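Local coordinates for protein oxidized polyvinyl alcohol hydrolase (Sphingopyxis, PDB 3WLA) that hydrolyses beta-diketones such as 4,6-nonanedione and cleaves oxidized polyvinyl alcohol in the second step of polyvinyl alcohol degradation, at residues Ser227-Met232 with Ser269-Val274. Residues are numbered along the deposited sequence; the frame is centred on the assembly and turned at random.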
# COMPACT_ATOMS: atom_id res chain seq x y z
N SER A 227 3.87 16.90 -8.78
CA SER A 227 4.61 17.93 -8.05
C SER A 227 3.75 18.30 -6.83
O SER A 227 4.19 18.99 -5.92
CB SER A 227 4.85 19.15 -8.95
OG SER A 227 3.64 19.47 -9.61
N LYS A 228 2.51 17.83 -6.83
CA LYS A 228 1.64 18.07 -5.71
C LYS A 228 0.60 16.95 -5.50
O LYS A 228 0.20 16.25 -6.45
CB LYS A 228 0.91 19.39 -5.92
CG LYS A 228 0.11 19.37 -7.15
CD LYS A 228 -0.18 20.79 -7.59
CE LYS A 228 -0.52 20.80 -9.09
NZ LYS A 228 0.63 20.40 -10.01
N LEU A 229 0.17 16.80 -4.25
CA LEU A 229 -0.85 15.80 -3.92
C LEU A 229 -1.79 16.39 -2.88
O LEU A 229 -1.46 17.39 -2.22
CB LEU A 229 -0.21 14.53 -3.30
CG LEU A 229 0.88 13.78 -4.08
CD1 LEU A 229 1.54 12.82 -3.08
CD2 LEU A 229 0.28 13.04 -5.31
N ASP A 230 -2.95 15.77 -2.74
CA ASP A 230 -3.95 16.14 -1.75
C ASP A 230 -3.28 15.78 -0.39
O ASP A 230 -2.40 14.92 -0.37
CB ASP A 230 -5.18 15.28 -1.97
CG ASP A 230 -6.47 16.01 -1.64
OD1 ASP A 230 -6.69 17.06 -2.28
OD2 ASP A 230 -7.25 15.53 -0.76
N PRO A 231 -3.71 16.40 0.74
CA PRO A 231 -3.15 16.15 2.09
C PRO A 231 -3.27 14.70 2.54
O PRO A 231 -4.35 14.07 2.41
CB PRO A 231 -3.97 17.09 2.98
CG PRO A 231 -4.32 18.16 2.08
CD PRO A 231 -4.78 17.40 0.85
N MET A 232 -2.17 14.18 3.09
CA MET A 232 -2.11 12.78 3.55
C MET A 232 -1.03 12.57 4.58
O MET A 232 -0.13 13.41 4.75
CB MET A 232 -1.76 11.81 2.40
CG MET A 232 -2.80 11.57 1.32
SD MET A 232 -2.25 10.38 0.06
CE MET A 232 -0.72 11.14 -0.67
N SER A 269 8.36 12.87 1.45
CA SER A 269 8.88 13.86 2.38
C SER A 269 9.05 15.20 1.66
O SER A 269 9.19 16.23 2.31
CB SER A 269 10.25 13.41 2.92
OG SER A 269 10.11 12.37 3.88
N SER A 270 9.08 15.18 0.33
CA SER A 270 9.28 16.39 -0.43
C SER A 270 7.99 17.10 -0.76
O SER A 270 8.04 18.22 -1.30
CB SER A 270 10.01 16.11 -1.73
OG SER A 270 9.11 15.55 -2.67
N ILE A 271 6.85 16.47 -0.46
CA ILE A 271 5.56 17.07 -0.73
C ILE A 271 5.09 17.73 0.57
O ILE A 271 4.73 17.06 1.54
CB ILE A 271 4.55 16.01 -1.20
CG1 ILE A 271 5.08 15.26 -2.43
CG2 ILE A 271 3.21 16.67 -1.47
CD1 ILE A 271 5.20 16.07 -3.75
N SER A 272 5.12 19.06 0.58
CA SER A 272 4.79 19.81 1.78
C SER A 272 3.50 19.51 2.51
O SER A 272 3.51 19.54 3.73
CB SER A 272 4.86 21.34 1.54
OG SER A 272 4.38 21.71 0.25
N ASN A 273 2.41 19.23 1.81
CA ASN A 273 1.15 18.98 2.52
C ASN A 273 0.96 17.51 2.91
O ASN A 273 -0.11 17.13 3.39
CB ASN A 273 -0.06 19.52 1.74
CG ASN A 273 -0.30 18.77 0.45
OD1 ASN A 273 0.64 18.24 -0.16
ND2 ASN A 273 -1.57 18.74 0.01
N VAL A 274 2.01 16.70 2.71
CA VAL A 274 1.98 15.28 3.10
C VAL A 274 2.96 15.00 4.27
O VAL A 274 4.13 15.38 4.22
CB VAL A 274 2.35 14.34 1.91
CG1 VAL A 274 2.56 12.91 2.43
CG2 VAL A 274 1.24 14.32 0.86
O HOH W 1 1.12 19.10 -2.61
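Asn273 and Leu229 share the polar centre of this contact, where the side-chain amide of Asn273 grips the Leu229 backbone directly through one end and through a water at the other. Asn273 ND2 donates to Leu229 O at 2.6 Å, with 156° at the hydrogen; the acceptor lies in the plane of the amide, while the donor is tilted slightly from the carbonyl plane. At the other end Asn273 OD1 accepts from a water 2.6 Å away, and that water in turn takes the N-H of Leu229, so the orientation of the amide is fixed at both heteroatoms. A chi1 of 67°, which holds CG over the backbone in the sterically tight rotamer, brings the amide there, and the Pro231 ring crosses its ND2 end at an angle, Pro231 CG 3.5 Å from Asn273 ND2. Weaker CH···O contacts run along the backbones: Pro231 CA meets Asn273 O, and Val274 CA lies 3.3 Å from Met232 O.

Both segments are loops leading into neighbouring parallel strands, 232-238 and 274-280, of the central sheet of this alpha/beta-hydrolase fold. Segment 269-274 makes a type I beta turn from Ile271 to Val274, closed by the hydrogen bond from Val274 N to Ile271 O, which links helix 257-269 to its strand. Met232 is already backbone-bonded to Val275.

Apolar packing lines the buried side. The Met232 and Val274 side chains run alongside each other in one direction, and the bend at chi3 (-60°) sets Met232 CE 4.0 Å from Val274 CG2. Leu229 CD1 touches that same methyl at 4.2 Å and reaches Ile271 CG1 at 4.3 Å. Ser176 packs against both Leu229 and Met232. Beyond this packing, Ile271 CD1 rests against the Ser227 carbonyl oxygen.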